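Local coordinates for protein collagen adhesin (Staphylococcus aureus, PDB 2F68) that binds collagen as a surface adhesin of the bacterium, probably wrapping its two beta domains around the collagen triple helix, at residues 76-81 against 95-100; 39-44 against 102-107. All coordinates share one frame; numbering follows the deposited sequence.

Interaction 1 of 2, residues 76-81 against 95-100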
# COMPACT_ATOMS: atom_id res chain seq x y z
N LYS A 76 -1.30 -31.25 -2.31
CA LYS A 76 -2.00 -32.19 -1.42
C LYS A 76 -1.70 -31.94 0.07
O LYS A 76 -1.42 -32.87 0.83
CB LYS A 76 -1.70 -33.65 -1.82
CG LYS A 76 -2.78 -34.66 -1.44
CD LYS A 76 -3.97 -34.61 -2.39
CE LYS A 76 -5.03 -35.63 -1.99
NZ LYS A 76 -6.20 -35.60 -2.91
N GLY A 77 -1.76 -30.67 0.46
CA GLY A 77 -1.53 -30.26 1.85
C GLY A 77 -0.07 -30.09 2.24
O GLY A 77 0.23 -29.56 3.32
N GLU A 78 0.84 -30.54 1.37
CA GLU A 78 2.27 -30.48 1.64
C GLU A 78 2.91 -29.29 0.93
O GLU A 78 2.79 -29.14 -0.28
CB GLU A 78 2.95 -31.79 1.20
CG GLU A 78 4.33 -32.02 1.80
CD GLU A 78 4.30 -32.73 3.15
OE1 GLU A 78 3.51 -32.32 4.04
OE2 GLU A 78 5.07 -33.70 3.33
N GLN A 79 3.59 -28.45 1.71
CA GLN A 79 4.28 -27.27 1.17
C GLN A 79 5.56 -27.68 0.45
O GLN A 79 6.48 -28.24 1.07
CB GLN A 79 4.57 -26.26 2.28
CG GLN A 79 5.02 -24.89 1.79
CD GLN A 79 5.29 -23.90 2.92
OE1 GLN A 79 4.53 -23.82 3.88
NE2 GLN A 79 6.37 -23.14 2.79
N VAL A 80 5.62 -27.40 -0.85
CA VAL A 80 6.76 -27.78 -1.68
C VAL A 80 7.60 -26.57 -2.11
O VAL A 80 8.74 -26.73 -2.56
CB VAL A 80 6.33 -28.60 -2.93
CG1 VAL A 80 5.74 -29.94 -2.51
CG2 VAL A 80 5.34 -27.82 -3.80
N GLY A 81 7.03 -25.38 -1.98
CA GLY A 81 7.72 -24.14 -2.34
C GLY A 81 7.18 -22.92 -1.60
O GLY A 81 6.25 -23.03 -0.80
N ASN A 95 11.71 -26.33 -1.99
CA ASN A 95 12.38 -27.16 -1.00
C ASN A 95 12.55 -28.62 -1.46
O ASN A 95 12.39 -28.92 -2.65
CB ASN A 95 11.67 -27.08 0.36
CG ASN A 95 10.18 -27.35 0.28
OD1 ASN A 95 9.75 -28.39 -0.23
ND2 ASN A 95 9.38 -26.42 0.78
N ASP A 96 12.87 -29.51 -0.52
CA ASP A 96 13.15 -30.92 -0.83
C ASP A 96 11.91 -31.73 -1.23
O ASP A 96 12.03 -32.80 -1.83
CB ASP A 96 13.88 -31.60 0.34
CG ASP A 96 13.09 -31.53 1.64
OD1 ASP A 96 12.08 -32.25 1.77
OD2 ASP A 96 13.50 -30.78 2.54
N LYS A 97 10.73 -31.20 -0.91
CA LYS A 97 9.46 -31.89 -1.17
C LYS A 97 9.02 -31.82 -2.63
O LYS A 97 8.06 -32.50 -3.03
CB LYS A 97 8.35 -31.35 -0.25
CG LYS A 97 8.60 -31.53 1.24
CD LYS A 97 8.26 -32.94 1.72
CE LYS A 97 8.47 -33.09 3.22
NZ LYS A 97 7.49 -32.30 4.02
N VAL A 98 9.71 -31.01 -3.43
CA VAL A 98 9.39 -30.87 -4.86
C VAL A 98 10.06 -31.95 -5.71
O VAL A 98 9.68 -32.17 -6.87
CB VAL A 98 9.73 -29.43 -5.38
CG1 VAL A 98 11.22 -29.30 -5.72
CG2 VAL A 98 8.86 -29.06 -6.57
N GLU A 99 11.05 -32.63 -5.13
CA GLU A 99 11.82 -33.66 -5.84
C GLU A 99 11.04 -34.97 -6.03
O GLU A 99 11.36 -35.76 -6.92
CB GLU A 99 13.15 -33.94 -5.12
CG GLU A 99 14.16 -32.80 -5.23
CD GLU A 99 15.51 -33.13 -4.62
OE1 GLU A 99 15.59 -34.06 -3.78
OE2 GLU A 99 16.50 -32.47 -4.98
N LYS A 100 10.03 -35.19 -5.19
CA LYS A 100 9.17 -36.37 -5.30
C LYS A 100 8.08 -36.21 -6.36
O LYS A 100 7.42 -37.18 -6.74
CB LYS A 100 8.55 -36.72 -3.94
CG LYS A 100 7.50 -35.74 -3.43
CD LYS A 100 6.89 -36.21 -2.12
CE LYS A 100 5.75 -35.30 -1.67
NZ LYS A 100 6.22 -33.95 -1.25
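An Asx turn in the loop that follows strand 89-94 meets a classic beta bulge at the start of strand 78-86, where Val80 and Gly81 together face Leu73. The main chain of Asn95 gives Val80 O a straight bond, Asn95 N to Val80 O at 3.1 Å with 166° at the hydrogen, although the donor is tilted from the carbonyl plane. Asn95 OD1 spends an in-plane lone pair on its own loop, accepting Lys97 N at 3.1 Å; this closes the turn and turns ND2 toward the strand, where it makes a weak, long bond of 3.4 Å to Gln79 O. Beside this, Val80 CG1 touches Lys97 CB at 3.7 Å, and Val80 CB lies 4.3 Å from Val98 CB. Farther along, Lys97 bends at chi2 (-81°) and chi4, and its NZ forms a salt bridge of 2.9 Å with Glu78 OE2, weak as a hydrogen bond, the two chains crossing at about a right angle. Lys100 NZ donates to Lys97 O and stays 4.7 Å from Glu78 OE2, near but not in contact. Two lysines beside one carboxylate would probably favour ionised Glu78; the acceptors Val80 O and Asn95 OD1, 3.0 Å apart, are probably eased by Asn95 N and Lys97 N respectively.

Interaction 2 of 2, residues 39-44 against 102-107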
# COMPACT_ATOMS: atom_id res chain seq x y z
N PHE A 39 5.31 -21.43 -14.64
CA PHE A 39 6.48 -22.30 -14.84
C PHE A 39 6.11 -23.78 -14.97
O PHE A 39 5.07 -24.21 -14.46
CB PHE A 39 7.49 -22.11 -13.69
CG PHE A 39 6.96 -22.49 -12.33
CD1 PHE A 39 7.09 -23.80 -11.86
CD2 PHE A 39 6.34 -21.54 -11.52
CE1 PHE A 39 6.60 -24.15 -10.61
CE2 PHE A 39 5.85 -21.89 -10.26
CZ PHE A 39 5.98 -23.20 -9.80
N ASP A 40 6.96 -24.53 -15.65
CA ASP A 40 6.87 -26.00 -15.69
C ASP A 40 8.25 -26.64 -15.78
O ASP A 40 9.25 -25.95 -16.01
CB ASP A 40 5.95 -26.48 -16.83
CG ASP A 40 6.39 -25.99 -18.21
OD1 ASP A 40 5.50 -25.76 -19.06
OD2 ASP A 40 7.60 -25.84 -18.46
N ASP A 41 8.31 -27.96 -15.59
CA ASP A 41 9.59 -28.69 -15.63
C ASP A 41 9.85 -29.38 -16.98
O ASP A 41 10.49 -30.44 -17.03
CB ASP A 41 9.70 -29.68 -14.45
CG ASP A 41 8.67 -30.80 -14.50
OD1 ASP A 41 8.62 -31.59 -13.53
OD2 ASP A 41 7.91 -30.91 -15.49
N LYS A 42 9.37 -28.76 -18.05
CA LYS A 42 9.53 -29.29 -19.41
C LYS A 42 10.99 -29.26 -19.86
O LYS A 42 11.49 -30.23 -20.44
CB LYS A 42 8.65 -28.52 -20.39
CG LYS A 42 8.62 -29.10 -21.80
CD LYS A 42 7.91 -28.16 -22.77
CE LYS A 42 8.06 -28.64 -24.21
NZ LYS A 42 7.38 -27.73 -25.17
N ASN A 43 11.67 -28.15 -19.59
CA ASN A 43 13.06 -27.96 -20.01
C ASN A 43 14.09 -28.48 -19.00
O ASN A 43 15.26 -28.67 -19.34
CB ASN A 43 13.33 -26.48 -20.33
CG ASN A 43 12.51 -25.97 -21.50
OD1 ASN A 43 12.27 -26.70 -22.47
ND2 ASN A 43 12.09 -24.72 -21.43
N GLY A 44 13.64 -28.72 -17.76
CA GLY A 44 14.51 -29.23 -16.71
C GLY A 44 13.78 -29.52 -15.41
O GLY A 44 12.89 -28.77 -15.01
N SER A 102 6.59 -35.25 -10.15
CA SER A 102 6.88 -35.27 -11.58
C SER A 102 5.77 -34.53 -12.34
O SER A 102 4.66 -34.39 -11.83
CB SER A 102 7.02 -36.70 -12.09
OG SER A 102 5.84 -37.45 -11.85
N ASP A 103 6.09 -34.08 -13.55
CA ASP A 103 5.18 -33.28 -14.38
C ASP A 103 4.73 -32.01 -13.65
O ASP A 103 3.54 -31.69 -13.59
CB ASP A 103 3.97 -34.12 -14.84
CG ASP A 103 4.37 -35.42 -15.51
OD1 ASP A 103 5.25 -35.40 -16.39
OD2 ASP A 103 3.78 -36.47 -15.16
N VAL A 104 5.71 -31.31 -13.08
CA VAL A 104 5.46 -30.16 -12.22
C VAL A 104 5.15 -28.89 -13.02
O VAL A 104 5.88 -28.53 -13.94
CB VAL A 104 6.65 -29.89 -11.25
CG1 VAL A 104 6.29 -28.82 -10.23
CG2 VAL A 104 7.06 -31.18 -10.54
N SER A 105 4.05 -28.23 -12.65
CA SER A 105 3.65 -26.96 -13.25
C SER A 105 3.00 -26.07 -12.19
O SER A 105 2.30 -26.56 -11.31
CB SER A 105 2.69 -27.19 -14.41
OG SER A 105 1.52 -27.88 -13.99
N GLY A 106 3.23 -24.76 -12.29
CA GLY A 106 2.67 -23.82 -11.32
C GLY A 106 2.68 -22.36 -11.75
O GLY A 106 3.10 -22.03 -12.86
N PHE A 107 2.20 -21.49 -10.86
CA PHE A 107 2.13 -20.05 -11.13
C PHE A 107 2.34 -19.20 -9.87
O PHE A 107 2.26 -19.70 -8.75
CB PHE A 107 0.80 -19.69 -11.82
CG PHE A 107 -0.41 -19.77 -10.92
CD1 PHE A 107 -0.88 -18.64 -10.27
CD2 PHE A 107 -1.08 -20.97 -10.75
CE1 PHE A 107 -2.00 -18.70 -9.44
CE2 PHE A 107 -2.20 -21.05 -9.92
CZ PHE A 107 -2.66 -19.91 -9.27
O HOH W 1 8.72 -34.69 -14.85
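Asp41 reaches across to Val104 with every atom of its side chain. Its CB lies 4.0 Å from Val104 O, CG is closer to Val104 N, and OD1 accepts the bond from Val104 N at 3.0 Å. That bond is nearly straight at the hydrogen, yet the donor stands well above the carboxylate plane, 52° out of it. OD1 also rests against Val104 CG2 at 3.4 Å. The other oxygen, Asp41 OD2, lies 3.5 Å from Val104 O, two acceptors that cannot bond to each other. With chi1 at 65°, CG sits between the Asp41 backbone N and carbonyl carbon, which keeps the carboxylate directed at Val104, crossing its side chain at about a right angle. A water that accepts from Asp103 N gives OD1 a second, weak bond. Asp41 N in turn donates to Val104 O, so the main chain and side chain of Asp41 bond Val104 O and N respectively.

These bonds come just beyond the last bridge of an antiparallel ladder between strands 31-40 and 104-116, part of the Ig-like sheet of this domain. Phe39 and Gly106 form the hydrogen-bonded pair, with Phe39 N to Gly106 O and Gly106 N to Phe39 O both at 2.9 Å; Asp40 and Ser105 follow as the non-hydrogen-bonded pair, their CA atoms 4.2 Å apart.

The Phe39 ring lies with one face over the Gly106 backbone. Gly106 CA is 3.9 Å from the ring centroid and 20° off the normal, a CH-pi contact, while Gly106 C sits over the same face nearer the rim. Phe94 and Ile304 also meet this ring, the former with its plane steeply inclined to it. On the other face of the ladder, Asp40 CB approaches Ser105 CB.

The centres of the two interactions lie 13 Å apart, in the same beta domain. Both reach one mixed sheet, through strand 78-86 in interaction 1 and strands 31-40 and 104-116 in interaction 2. Along the chain, interaction 1 is nested inside the loop closed by interaction 2: 39-44 comes first, then 76-81, 95-100 and 102-107. The last two are separated by Leu101 alone, so a loop folded back on the hairpin of 78-86 and 89-94 leads almost directly into the strand paired with 31-40. Strand 104-116 also pairs with the C-terminal strand 300-307, so interaction 2 lies where that strand is received and interaction 1 just before it, consistent with a latch joining the two domains around collagen.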